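Local structure of levansucrase (Bacillus subtilis, 1OYG) at residues A[15-20]-A[301-306]; A[20-25]-A[255-260]; A[26-31]-A[366-371]; A[115-120]-A[183-188]. The protein is a levansucrase, a carbohydrate-active enzyme of the beta-fructosidase clan built as a five-bladed beta-propeller. All coordinates share one frame; numbering follows the deposited sequence.

Interaction 1. Residues A[15-20]-A[301-306]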
loop_
_atom_site.group_PDB
_atom_site.type_symbol
_atom_site.label_atom_id
_atom_site.label_comp_id
_atom_site.label_asym_id
_atom_site.label_seq_id
_atom_site.Cartn_x
_atom_site.Cartn_y
_atom_site.Cartn_z
ATOM N N TYR A 15 -18.461 10.681 -10.201
ATOM C CA TYR A 15 -19.020 9.750 -9.208
ATOM C C TYR A 15 -18.852 10.244 -7.764
ATOM O O TYR A 15 -18.919 9.462 -6.819
ATOM C CB TYR A 15 -18.437 8.339 -9.386
ATOM C CG TYR A 15 -18.641 7.808 -10.783
ATOM C CD1 TYR A 15 -19.853 7.239 -11.157
ATOM C CD2 TYR A 15 -17.638 7.910 -11.741
ATOM C CE1 TYR A 15 -20.054 6.765 -12.441
ATOM C CE2 TYR A 15 -17.831 7.443 -13.032
ATOM C CZ TYR A 15 -19.041 6.877 -13.380
ATOM O OH TYR A 15 -19.237 6.413 -14.658
ATOM N N GLY A 16 -18.649 11.550 -7.602
ATOM C CA GLY A 16 -18.462 12.147 -6.291
ATOM C C GLY A 16 -17.162 11.790 -5.589
ATOM O O GLY A 16 -17.035 12.004 -4.385
ATOM N N ILE A 17 -16.197 11.256 -6.331
ATOM C CA ILE A 17 -14.904 10.879 -5.769
ATOM C C ILE A 17 -13.778 11.627 -6.480
ATOM O O ILE A 17 -13.996 12.264 -7.511
ATOM C CB ILE A 17 -14.701 9.340 -5.844
ATOM C CG1 ILE A 17 -14.594 8.852 -7.290
ATOM C CG2 ILE A 17 -15.854 8.632 -5.137
ATOM C CD1 ILE A 17 -14.119 7.423 -7.412
ATOM N N SER A 18 -12.581 11.561 -5.910
ATOM C CA SER A 18 -11.407 12.184 -6.512
ATOM C C SER A 18 -10.799 11.263 -7.559
ATOM O O SER A 18 -11.082 10.065 -7.585
ATOM C CB SER A 18 -10.371 12.515 -5.445
ATOM O OG SER A 18 -10.934 13.378 -4.474
ATOM N N HIS A 19 -9.947 11.833 -8.407
ATOM C CA HIS A 19 -9.366 11.105 -9.531
ATOM C C HIS A 19 -7.905 11.474 -9.769
ATOM O O HIS A 19 -7.509 12.641 -9.684
ATOM C CB HIS A 19 -10.180 11.356 -10.800
ATOM C CG HIS A 19 -11.607 10.933 -10.673
ATOM N ND1 HIS A 19 -12.009 9.625 -10.829
ATOM C CD2 HIS A 19 -12.720 11.634 -10.351
ATOM C CE1 HIS A 19 -13.311 9.540 -10.622
ATOM N NE2 HIS A 19 -13.767 10.746 -10.333
ATOM N N ILE A 20 -7.112 10.451 -10.064
ATOM C CA ILE A 20 -5.749 10.612 -10.533
ATOM C C ILE A 20 -5.881 10.800 -12.034
ATOM O O ILE A 20 -6.177 9.848 -12.754
ATOM C CB ILE A 20 -4.919 9.365 -10.172
ATOM C CG1 ILE A 20 -4.892 9.198 -8.647
ATOM C CG2 ILE A 20 -3.499 9.459 -10.749
ATOM C CD1 ILE A 20 -4.079 8.012 -8.137
ATOM N N VAL A 301 -19.863 -0.163 3.533
ATOM C CA VAL A 301 -19.042 0.038 2.344
ATOM C C VAL A 301 -19.175 1.510 1.959
ATOM O O VAL A 301 -20.284 2.025 1.835
ATOM C CB VAL A 301 -19.492 -0.867 1.180
ATOM C CG1 VAL A 301 -18.647 -0.615 -0.069
ATOM C CG2 VAL A 301 -19.402 -2.328 1.586
ATOM N N MET A 302 -18.042 2.187 1.803
ATOM C CA MET A 302 -18.038 3.614 1.498
ATOM C C MET A 302 -17.461 3.843 0.109
ATOM O O MET A 302 -16.823 2.960 -0.465
ATOM C CB MET A 302 -17.240 4.370 2.563
ATOM C CG MET A 302 -17.810 4.191 3.965
ATOM S SD MET A 302 -16.816 4.916 5.277
ATOM C CE MET A 302 -17.075 6.665 4.934
ATOM N N LYS A 303 -17.705 5.024 -0.445
ATOM C CA LYS A 303 -17.205 5.331 -1.780
ATOM C C LYS A 303 -15.679 5.464 -1.744
ATOM O O LYS A 303 -15.104 5.801 -0.704
ATOM C CB LYS A 303 -17.861 6.596 -2.342
ATOM C CG LYS A 303 -17.490 7.889 -1.645
ATOM C CD LYS A 303 -18.346 9.036 -2.169
ATOM C CE LYS A 303 -17.950 10.374 -1.566
ATOM N NZ LYS A 303 -18.762 11.489 -2.122
ATOM N N PRO A 304 -15.009 5.191 -2.861
ATOM C CA PRO A 304 -13.549 5.331 -2.900
ATOM C C PRO A 304 -13.098 6.756 -2.597
ATOM O O PRO A 304 -13.785 7.705 -2.952
ATOM C CB PRO A 304 -13.190 4.958 -4.344
ATOM C CG PRO A 304 -14.361 4.223 -4.876
ATOM C CD PRO A 304 -15.559 4.726 -4.148
ATOM N N LEU A 305 -11.948 6.896 -1.951
ATOM C CA LEU A 305 -11.337 8.207 -1.770
ATOM C C LEU A 305 -10.802 8.748 -3.099
ATOM O O LEU A 305 -10.903 9.946 -3.378
ATOM C CB LEU A 305 -10.220 8.136 -0.727
ATOM C CG LEU A 305 -10.676 7.780 0.693
ATOM C CD1 LEU A 305 -9.510 7.881 1.659
ATOM C CD2 LEU A 305 -11.824 8.664 1.149
ATOM N N ILE A 306 -10.241 7.864 -3.914
ATOM C CA ILE A 306 -9.693 8.268 -5.206
ATOM C C ILE A 306 -9.660 7.068 -6.152
ATOM O O ILE A 306 -9.618 5.922 -5.712
ATOM C CB ILE A 306 -8.282 8.893 -5.017
ATOM C CG1 ILE A 306 -7.865 9.697 -6.249
ATOM C CG2 ILE A 306 -7.242 7.826 -4.695
ATOM C CD1 ILE A 306 -6.738 10.687 -5.972
HETATM O O HOH W 1 -12.144 12.175 -2.254
#
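Ser18 and Ile306 pair as a parallel beta bridge, with Ser18 CA 4.5 Å from Ile306 CA, and so the two-residue strand 18-19 joins the edge of a sheet that continues through strands 298-307, 285-292, 230-238 and 220-227. The N-terminal chain thereby extends a propeller blade at its margin.

Among the polar contacts, Ser18 N donates a long, weak hydrogen bond to Leu305 O (3.4 Å), and Ile306 CA returns a CA-H...O contact to Ser18 O at 3.3 Å. Leu305 O has a second donor, a water 2.8 Å away that also bonds Ser18 OG; this hydroxyl is held further by Tyr362 N. Nearer the surface, Lys303 NZ gives a hydrogen bond to Gly16 O (2.9 Å), tilted 32° from the carbonyl plane. The lysine chain is extended beyond CG, and its methylenes run past Ile17 CG2 on the way to this carbonyl.

Apolar packing fills the rest. Ile17 chi1 of 66° puts CG1 between the backbone N and the carbonyl carbon and leaves CG2 beside the N, where this methyl meets Pro304 CD at 4.0 Å and also lies close to Pro304 O, while CD1 reaches the proline ring at CB and CG. Ile20 and Ile306 run nearly perpendicular to each other, Ile20 CG1 lying 3.6 Å from Ile306 CD1, and Tyr353 of strand 348-355 touches both.

Few direct bonds join these two segments, and one of the two is weak. The short strand therefore relies also on the bridging water, on backbone hydrogen bonds that Ser18 and Ile20 share with Ala307, and on the isoleucine and proline contacts.

Interaction 2. Residues A[20-25]-A[255-260]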
loop_
_atom_site.group_PDB
_atom_site.type_symbol
_atom_site.label_atom_id
_atom_site.label_comp_id
_atom_site.label_asym_id
_atom_site.label_seq_id
_atom_site.Cartn_x
_atom_site.Cartn_y
_atom_site.Cartn_z
ATOM N N ILE A 20 -7.112 10.451 -10.064
ATOM C CA ILE A 20 -5.749 10.612 -10.533
ATOM C C ILE A 20 -5.881 10.800 -12.034
ATOM O O ILE A 20 -6.177 9.848 -12.754
ATOM C CB ILE A 20 -4.919 9.365 -10.172
ATOM C CG1 ILE A 20 -4.892 9.198 -8.647
ATOM C CG2 ILE A 20 -3.499 9.459 -10.749
ATOM C CD1 ILE A 20 -4.079 8.012 -8.137
ATOM N N THR A 21 -5.703 12.034 -12.503
ATOM C CA THR A 21 -6.024 12.382 -13.884
ATOM C C THR A 21 -4.823 12.270 -14.800
ATOM O O THR A 21 -3.678 12.378 -14.368
ATOM C CB THR A 21 -6.589 13.813 -13.992
ATOM O OG1 THR A 21 -5.576 14.767 -13.653
ATOM C CG2 THR A 21 -7.713 14.054 -12.993
ATOM N N ARG A 22 -5.101 12.096 -16.085
ATOM C CA ARG A 22 -4.049 11.976 -17.077
ATOM C C ARG A 22 -3.236 13.260 -17.162
ATOM O O ARG A 22 -2.023 13.212 -17.336
ATOM C CB ARG A 22 -4.648 11.641 -18.441
ATOM C CG ARG A 22 -5.387 10.311 -18.475
ATOM C CD ARG A 22 -5.738 9.844 -19.864
ATOM N NE ARG A 22 -4.560 9.417 -20.613
ATOM C CZ ARG A 22 -3.973 8.233 -20.484
ATOM N NH1 ARG A 22 -4.455 7.320 -19.653
ATOM N NH2 ARG A 22 -2.900 7.952 -21.209
ATOM N N HIS A 23 -3.896 14.406 -17.033
ATOM C CA HIS A 23 -3.187 15.675 -17.138
ATOM C C HIS A 23 -2.150 15.804 -16.026
ATOM O O HIS A 23 -1.026 16.235 -16.275
ATOM C CB HIS A 23 -4.137 16.872 -17.091
ATOM C CG HIS A 23 -3.426 18.189 -17.060
ATOM N ND1 HIS A 23 -2.930 18.736 -15.896
ATOM C CD2 HIS A 23 -3.092 19.048 -18.051
ATOM C CE1 HIS A 23 -2.341 19.887 -16.169
ATOM N NE2 HIS A 23 -2.427 20.101 -17.469
ATOM N N ASP A 24 -2.528 15.437 -14.805
ATOM C CA ASP A 24 -1.610 15.540 -13.673
ATOM C C ASP A 24 -0.428 14.593 -13.843
ATOM O O ASP A 24 0.717 14.993 -13.653
ATOM C CB ASP A 24 -2.340 15.281 -12.351
ATOM C CG ASP A 24 -3.273 16.423 -11.959
ATOM O OD1 ASP A 24 -3.212 17.505 -12.588
ATOM O OD2 ASP A 24 -4.105 16.327 -11.038
ATOM N N MET A 25 -0.702 13.351 -14.234
ATOM C CA MET A 25 0.352 12.356 -14.409
ATOM C C MET A 25 1.331 12.751 -15.517
ATOM O O MET A 25 2.513 12.450 -15.429
ATOM C CB MET A 25 -0.245 10.978 -14.720
ATOM C CG MET A 25 -1.061 10.363 -13.593
ATOM S SD MET A 25 -0.160 10.105 -12.056
ATOM C CE MET A 25 1.026 8.885 -12.531
ATOM N N ALA A 255 -13.661 13.297 -16.713
ATOM C CA ALA A 255 -13.196 13.353 -15.323
ATOM C C ALA A 255 -11.842 12.669 -15.124
ATOM O O ALA A 255 -11.107 12.999 -14.199
ATOM C CB ALA A 255 -14.230 12.735 -14.387
ATOM N N TYR A 256 -11.522 11.712 -15.989
ATOM C CA TYR A 256 -10.269 10.971 -15.890
ATOM C C TYR A 256 -9.106 11.686 -16.565
ATOM O O TYR A 256 -7.966 11.271 -16.418
ATOM C CB TYR A 256 -10.441 9.581 -16.501
ATOM C CG TYR A 256 -11.579 8.772 -15.904
ATOM C CD1 TYR A 256 -11.970 8.935 -14.574
ATOM C CD2 TYR A 256 -12.259 7.837 -16.673
ATOM C CE1 TYR A 256 -13.005 8.188 -14.035
ATOM C CE2 TYR A 256 -13.302 7.088 -16.140
ATOM C CZ TYR A 256 -13.666 7.269 -14.821
ATOM O OH TYR A 256 -14.685 6.532 -14.270
ATOM N N TYR A 257 -9.403 12.752 -17.298
ATOM C CA TYR A 257 -8.404 13.505 -18.050
ATOM C C TYR A 257 -8.018 14.806 -17.349
ATOM O O TYR A 257 -6.838 15.120 -17.222
ATOM C CB TYR A 257 -8.940 13.802 -19.451
ATOM C CG TYR A 257 -9.062 12.570 -20.323
ATOM C CD1 TYR A 257 -8.138 12.316 -21.328
ATOM C CD2 TYR A 257 -10.099 11.655 -20.139
ATOM C CE1 TYR A 257 -8.240 11.187 -22.133
ATOM C CE2 TYR A 257 -10.212 10.526 -20.942
ATOM C CZ TYR A 257 -9.276 10.301 -21.939
ATOM O OH TYR A 257 -9.371 9.187 -22.746
ATOM N N GLY A 258 -9.015 15.560 -16.902
ATOM C CA GLY A 258 -8.786 16.854 -16.281
ATOM C C GLY A 258 -8.369 17.922 -17.276
ATOM O O GLY A 258 -8.452 17.721 -18.488
ATOM N N LYS A 259 -7.930 19.060 -16.740
ATOM C CA LYS A 259 -7.461 20.230 -17.501
ATOM C C LYS A 259 -8.551 20.989 -18.266
ATOM O O LYS A 259 -8.901 22.104 -17.891
ATOM C CB LYS A 259 -6.306 19.864 -18.446
ATOM C CG LYS A 259 -5.624 21.060 -19.145
ATOM C CD LYS A 259 -5.156 22.144 -18.169
ATOM C CE LYS A 259 -4.355 23.224 -18.876
ATOM N NZ LYS A 259 -3.706 24.156 -17.913
ATOM N N SER A 260 -9.066 20.399 -19.341
ATOM C CA SER A 260 -10.005 21.084 -20.234
ATOM C C SER A 260 -10.572 20.124 -21.273
ATOM O O SER A 260 -10.071 19.017 -21.431
ATOM C CB SER A 260 -9.298 22.223 -20.964
ATOM O OG SER A 260 -8.357 21.708 -21.889
#
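Arg22 N and His23 N, at the start of helix 22-26, donate to the successive carbonyls Tyr256 O and Tyr257 O, each at 3.0 Å and the second in the carbonyl plane. The contact is a helix N-terminus closed from outside: amides of a first turn have no earlier carbonyl within the helix to bond, and here the loop before helix 261-273 supplies two. Thr21 is the N-cap, its OG1 accepting a weak bond from Asp24 N (3.3 Å), while its CB lies against Tyr257 O.

Arg22 and Tyr257 run side by side. Arg22 CD makes a CH-pi contact over one face of the phenol, 4.0 Å from the Tyr257 ring centroid, and the chain then bends at chi3 (71°), leaving the guanidinium plane 52° from that of the ring. Glu267 forms a salt bridge with NE, while Thr310 OG1 and Thr339 O take NH1 and NH2, so all three nitrogens of this buried group are engaged.

The His23 ring, its CG anti to the backbone N (chi1 174°), crosses the bent chain of Lys259 at a slant. The lysine methylenes follow the imidazole from CD2 to NE2, with His23 CD2 3.3 Å from Lys259 CB and His23 NE2 3.5 Å from Lys259 CD.

Interaction 3. Residues A[26-31]-A[366-371]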
loop_
_atom_site.group_PDB
_atom_site.type_symbol
_atom_site.label_atom_id
_atom_site.label_comp_id
_atom_site.label_asym_id
_atom_site.label_seq_id
_atom_site.Cartn_x
_atom_site.Cartn_y
_atom_site.Cartn_z
ATOM N N LEU A 26 0.844 13.439 -16.548
ATOM C CA LEU A 26 1.699 13.844 -17.661
ATOM C C LEU A 26 2.767 14.856 -17.248
ATOM O O LEU A 26 3.781 14.991 -17.931
ATOM C CB LEU A 26 0.862 14.428 -18.809
ATOM C CG LEU A 26 0.207 13.422 -19.762
ATOM C CD1 LEU A 26 -0.816 14.126 -20.639
ATOM C CD2 LEU A 26 1.255 12.715 -20.620
ATOM N N GLN A 27 2.535 15.567 -16.146
ATOM C CA GLN A 27 3.486 16.563 -15.649
ATOM C C GLN A 27 4.639 15.946 -14.858
ATOM O O GLN A 27 5.630 16.615 -14.591
ATOM C CB GLN A 27 2.781 17.594 -14.757
ATOM C CG GLN A 27 1.508 18.219 -15.325
ATOM C CD GLN A 27 1.635 18.627 -16.775
ATOM O OE1 GLN A 27 2.524 19.402 -17.129
ATOM N NE2 GLN A 27 0.748 18.108 -17.620
ATOM N N ILE A 28 4.512 14.678 -14.486
ATOM C CA ILE A 28 5.464 14.053 -13.565
ATOM C C ILE A 28 6.857 13.769 -14.167
ATOM O O ILE A 28 7.848 14.002 -13.493
ATOM C CB ILE A 28 4.826 12.794 -12.910
ATOM C CG1 ILE A 28 3.740 13.237 -11.922
ATOM C CG2 ILE A 28 5.883 11.938 -12.213
ATOM C CD1 ILE A 28 3.001 12.107 -11.227
ATOM N N PRO A 29 6.962 13.266 -15.398
ATOM C CA PRO A 29 8.285 13.052 -16.008
ATOM C C PRO A 29 9.262 14.240 -15.909
ATOM O O PRO A 29 10.438 14.026 -15.614
ATOM C CB PRO A 29 7.942 12.731 -17.463
ATOM C CG PRO A 29 6.624 12.035 -17.358
ATOM C CD PRO A 29 5.880 12.799 -16.284
ATOM N N GLU A 30 8.792 15.462 -16.135
ATOM C CA GLU A 30 9.650 16.637 -15.991
ATOM C C GLU A 30 9.860 16.989 -14.516
ATOM O O GLU A 30 10.969 17.317 -14.107
ATOM C CB GLU A 30 9.065 17.836 -16.744
ATOM C CG GLU A 30 9.952 19.080 -16.759
ATOM C CD GLU A 30 11.287 18.878 -17.463
ATOM O OE1 GLU A 30 11.362 18.064 -18.405
ATOM O OE2 GLU A 30 12.269 19.550 -17.082
ATOM N N GLN A 31 8.791 16.910 -13.726
ATOM C CA GLN A 31 8.828 17.289 -12.312
ATOM C C GLN A 31 9.754 16.403 -11.482
ATOM O O GLN A 31 10.416 16.880 -10.562
ATOM C CB GLN A 31 7.418 17.233 -11.721
ATOM C CG GLN A 31 7.289 17.855 -10.334
ATOM C CD GLN A 31 5.932 17.601 -9.721
ATOM O OE1 GLN A 31 5.290 16.595 -10.026
ATOM N NE2 GLN A 31 5.485 18.513 -8.866
ATOM N N ASN A 366 1.987 18.563 -4.283
ATOM C CA ASN A 366 2.958 19.083 -5.240
ATOM C C ASN A 366 2.363 19.278 -6.634
ATOM O O ASN A 366 3.042 19.069 -7.644
ATOM C CB ASN A 366 4.176 18.160 -5.289
ATOM C CG ASN A 366 4.756 17.919 -3.917
ATOM O OD1 ASN A 366 5.047 18.869 -3.198
ATOM N ND2 ASN A 366 4.915 16.653 -3.537
ATOM N N LYS A 367 1.089 19.670 -6.658
ATOM C CA LYS A 367 0.312 19.954 -7.874
ATOM C C LYS A 367 -0.079 18.737 -8.727
ATOM O O LYS A 367 -1.132 18.754 -9.350
ATOM C CB LYS A 367 1.002 21.015 -8.742
ATOM C CG LYS A 367 1.221 22.345 -8.035
ATOM C CD LYS A 367 1.905 23.346 -8.956
ATOM C CE LYS A 367 2.231 24.657 -8.249
ATOM N NZ LYS A 367 2.595 25.733 -9.210
ATOM N N THR A 368 0.741 17.686 -8.736
ATOM C CA THR A 368 0.585 16.572 -9.675
ATOM C C THR A 368 0.237 15.245 -9.020
ATOM O O THR A 368 -0.240 14.333 -9.688
ATOM C CB THR A 368 1.898 16.340 -10.422
ATOM O OG1 THR A 368 2.929 16.038 -9.473
ATOM C CG2 THR A 368 2.375 17.597 -11.121
ATOM N N GLY A 369 0.542 15.119 -7.732
ATOM C CA GLY A 369 0.435 13.857 -7.027
ATOM C C GLY A 369 1.789 13.229 -6.732
ATOM O O GLY A 369 1.886 12.339 -5.898
ATOM N N LEU A 370 2.840 13.678 -7.412
ATOM C CA LEU A 370 4.171 13.122 -7.196
ATOM C C LEU A 370 4.682 13.454 -5.802
ATOM O O LEU A 370 4.685 14.620 -5.408
ATOM C CB LEU A 370 5.159 13.680 -8.216
ATOM C CG LEU A 370 6.620 13.265 -7.993
ATOM C CD1 LEU A 370 6.781 11.766 -8.189
ATOM C CD2 LEU A 370 7.543 14.042 -8.917
ATOM N N VAL A 371 5.126 12.427 -5.077
ATOM C CA VAL A 371 5.795 12.599 -3.786
ATOM C C VAL A 371 7.194 11.970 -3.818
ATOM O O VAL A 371 8.166 12.627 -3.466
ATOM C CB VAL A 371 4.951 12.035 -2.620
ATOM C CG1 VAL A 371 5.669 12.215 -1.289
ATOM C CG2 VAL A 371 3.591 12.718 -2.571
#
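An ST turn at Thr368, in the loop interrupting strand 363-374, is gripped by Gln31 of the short helix 28-31. Thr368 OG1 accepts from Leu370 N (3.1 Å), which closes the turn, and donates to Gln31 OE1. That second bond is modelled at 2.5 Å between Thr368 OG1 and Gln31 OE1, unusually short, so its exact length deserves caution.

The other end of the same amide is held as well. Gln31 NE2 donates to Asn366 O at 2.8 Å, and the acceptor lies only 8° out of the amide plane. Bonds at both OE1 and NE2 fix which way round the amide sits and limit its rotation. Gln31 reaches so far because its chain is stretched from the first torsion on (chi1 -169°, chi2 -172°), sliding past Leu370, which runs the opposite way. Asn366 in turn braces the loop from within: its ND2 bonds Leu370 O at 2.8 Å and also Thr430 OG1 of strand 429-432.

Apolar groups flank the polar pair. Ile28 CG1 rests 4.0 Å from Leu370 CB and also touches Thr368, while Gln27 CB meets Thr368 CG2 at 3.7 Å. Tyr37 packs on Gln31, Asn366 and Leu370.

The result is a helix side chain spanning a turn through one acceptor and one donor, here tying the N-terminal helical region to the outermost strand of a four-stranded antiparallel propeller blade.

Interaction 4. Residues A[115-120]-A[183-188]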
loop_
_atom_site.group_PDB
_atom_site.type_symbol
_atom_site.label_atom_id
_atom_site.label_comp_id
_atom_site.label_asym_id
_atom_site.label_seq_id
_atom_site.Cartn_x
_atom_site.Cartn_y
_atom_site.Cartn_z
ATOM N N ARG A 115 6.355 -16.729 12.355
ATOM C CA ARG A 115 5.078 -16.530 11.689
ATOM C C ARG A 115 3.982 -16.166 12.679
ATOM O O ARG A 115 3.936 -16.684 13.799
ATOM C CB ARG A 115 4.667 -17.796 10.944
ATOM C CG ARG A 115 5.277 -17.919 9.559
ATOM C CD ARG A 115 4.704 -19.046 8.742
ATOM N NE ARG A 115 3.278 -18.852 8.490
ATOM C CZ ARG A 115 2.447 -19.801 8.074
ATOM N NH1 ARG A 115 2.884 -21.035 7.856
ATOM N NH2 ARG A 115 1.165 -19.517 7.882
ATOM N N VAL A 116 3.092 -15.282 12.244
ATOM C CA VAL A 116 1.910 -14.925 13.018
ATOM C C VAL A 116 0.956 -16.113 13.086
ATOM O O VAL A 116 0.379 -16.389 14.135
ATOM C CB VAL A 116 1.183 -13.711 12.405
ATOM C CG1 VAL A 116 -0.196 -13.506 13.046
ATOM C CG2 VAL A 116 2.038 -12.464 12.557
ATOM N N PHE A 117 0.810 -16.815 11.964
ATOM C CA PHE A 117 -0.178 -17.880 11.826
ATOM C C PHE A 117 0.449 -19.263 11.717
ATOM O O PHE A 117 1.519 -19.430 11.137
ATOM C CB PHE A 117 -1.029 -17.634 10.576
ATOM C CG PHE A 117 -1.843 -16.375 10.637
ATOM C CD1 PHE A 117 -2.937 -16.283 11.485
ATOM C CD2 PHE A 117 -1.528 -15.282 9.838
ATOM C CE1 PHE A 117 -3.691 -15.124 11.543
ATOM C CE2 PHE A 117 -2.273 -14.124 9.900
ATOM C CZ PHE A 117 -3.362 -14.047 10.747
ATOM N N LYS A 118 -0.222 -20.244 12.309
ATOM C CA LYS A 118 0.002 -21.657 12.017
ATOM C C LYS A 118 -0.825 -22.001 10.784
ATOM O O LYS A 118 -1.848 -21.369 10.531
ATOM C CB LYS A 118 -0.458 -22.539 13.186
ATOM C CG LYS A 118 0.156 -22.212 14.547
ATOM C CD LYS A 118 -0.526 -23.027 15.646
ATOM C CE LYS A 118 -0.060 -22.664 17.065
ATOM N NZ LYS A 118 0.118 -21.213 17.333
ATOM N N ASP A 119 -0.403 -23.012 10.031
ATOM C CA ASP A 119 -1.169 -23.468 8.866
ATOM C C ASP A 119 -2.598 -23.876 9.241
ATOM O O ASP A 119 -3.522 -23.713 8.445
ATOM C CB ASP A 119 -0.471 -24.648 8.185
ATOM C CG ASP A 119 0.776 -24.238 7.417
ATOM O OD1 ASP A 119 0.870 -23.070 6.979
ATOM O OD2 ASP A 119 1.704 -25.044 7.190
ATOM N N SER A 120 -2.766 -24.400 10.452
ATOM C CA SER A 120 -4.068 -24.856 10.930
ATOM C C SER A 120 -5.020 -23.720 11.314
ATOM O O SER A 120 -6.216 -23.956 11.433
ATOM C CB SER A 120 -3.884 -25.794 12.128
ATOM O OG SER A 120 -3.148 -25.172 13.165
ATOM N N ASN A 183 1.669 -16.519 21.006
ATOM C CA ASN A 183 0.977 -17.674 21.572
ATOM C C ASN A 183 -0.073 -18.248 20.628
ATOM O O ASN A 183 -0.374 -19.443 20.672
ATOM C CB ASN A 183 0.343 -17.291 22.911
ATOM C CG ASN A 183 1.363 -16.790 23.906
ATOM O OD1 ASN A 183 1.222 -15.704 24.468
ATOM N ND2 ASN A 183 2.410 -17.573 24.114
ATOM N N GLY A 184 -0.610 -17.397 19.761
ATOM C CA GLY A 184 -1.645 -17.802 18.832
ATOM C C GLY A 184 -2.466 -16.612 18.393
ATOM O O GLY A 184 -2.112 -15.472 18.672
ATOM N N VAL A 185 -3.560 -16.888 17.696
ATOM C CA VAL A 185 -4.472 -15.854 17.240
ATOM C C VAL A 185 -5.901 -16.174 17.654
ATOM O O VAL A 185 -6.232 -17.309 17.997
ATOM C CB VAL A 185 -4.411 -15.653 15.700
ATOM C CG1 VAL A 185 -2.995 -15.303 15.259
ATOM C CG2 VAL A 185 -4.923 -16.888 14.953
ATOM N N GLU A 186 -6.740 -15.148 17.628
ATOM C CA GLU A 186 -8.171 -15.312 17.828
ATOM C C GLU A 186 -8.909 -14.241 17.034
ATOM O O GLU A 186 -8.288 -13.364 16.436
ATOM C CB GLU A 186 -8.528 -15.247 19.314
ATOM C CG GLU A 186 -8.256 -13.915 19.985
ATOM C CD GLU A 186 -8.552 -13.962 21.470
ATOM O OE1 GLU A 186 -7.755 -14.574 22.206
ATOM O OE2 GLU A 186 -9.587 -13.408 21.902
ATOM N N ASP A 187 -10.233 -14.331 17.016
ATOM C CA ASP A 187 -11.066 -13.399 16.264
ATOM C C ASP A 187 -10.547 -13.225 14.839
ATOM O O ASP A 187 -10.409 -12.106 14.332
ATOM C CB ASP A 187 -11.145 -12.062 16.999
ATOM C CG ASP A 187 -12.326 -11.229 16.561
ATOM O OD1 ASP A 187 -13.402 -11.801 16.278
ATOM O OD2 ASP A 187 -12.264 -9.988 16.471
ATOM N N TYR A 188 -10.263 -14.368 14.219
ATOM C CA TYR A 188 -9.632 -14.475 12.912
ATOM C C TYR A 188 -10.726 -14.654 11.869
ATOM O O TYR A 188 -11.380 -15.695 11.825
ATOM C CB TYR A 188 -8.704 -15.693 12.934
ATOM C CG TYR A 188 -7.802 -15.908 11.738
ATOM C CD1 TYR A 188 -7.587 -14.920 10.780
ATOM C CD2 TYR A 188 -7.134 -17.120 11.584
ATOM C CE1 TYR A 188 -6.752 -15.143 9.705
ATOM C CE2 TYR A 188 -6.298 -17.349 10.514
ATOM C CZ TYR A 188 -6.104 -16.359 9.579
ATOM O OH TYR A 188 -5.262 -16.586 8.519
#
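The Phe117 ring is sandwiched: Val116 CG1 sits over the centre of one face, and Tyr188 OH over the centre of the opposite face. The two aromatic rings form an offset stack, with the Phe117 and Tyr188 centroids 4.4 Å apart and the planes 15° from parallel. Seen from the tyrosine, it is Phe117 CE1 that lies over the ring, displaced toward the rim and 3.3 Å from Tyr188 CZ. The side chains arrive from opposite directions, so the phenol end of Tyr188, rather than its root, covers the phenylalanine. Its hydroxyl is hydrogen-bonded to Tyr153 OH, which holds the phenol end in place, and the Tyr153 ring also meets Phe117.

The second flat group is the Arg115 guanidinium, with Phe117 O over one face; at its edge, within its own plane, Asp119 OD1 forms a salt bridge to Arg115 NH1 at 3.0 Å. The donor approaches that carboxylate from 48° out of its plane. Glu136 binds NH2, so the arginine is shared between two acids.

Val185 points across at the other segment. Its CG1 lies obliquely to the phenylalanine ring, 3.8 Å from Phe117 CE1, and also reaches Val116 CG1 at 4.0 Å, the two valine side chains lying roughly perpendicular. No hydrogen bond links the two segments.

The loop following strand 111-115 thus packs on strand 180-192; these are the two outer strands of one mixed eight-stranded sheet, consistent with two adjacent propeller blades. Helix 121-124 touches Val185 and Tyr188 through Asp121, strand 163-175 flanks Val116 and Tyr188, and strand 94-101 backs Arg115 and Val116.

Interactions 1, 2 and 3 follow one another along the N-terminal chain, which meets three distant parts of the sequence in turn. Interactions 1 and 2 share Ile20, have centres about 15 Å apart, and touch where Tyr15 CE2 lies 3.5 Å from Tyr256 OH. Interactions 2 and 3 are closer, centres about 12 Å apart, and meet at Asp24 CB and Thr368 O (3.5 Å). A bound calcium ion lies about 11 Å from the side chain of Tyr256 and about 13 Å from that of Pro304. Interaction 4 stands apart, its centre 34 to 44 Å from the others and across the chain's centre from interactions 2 and 3.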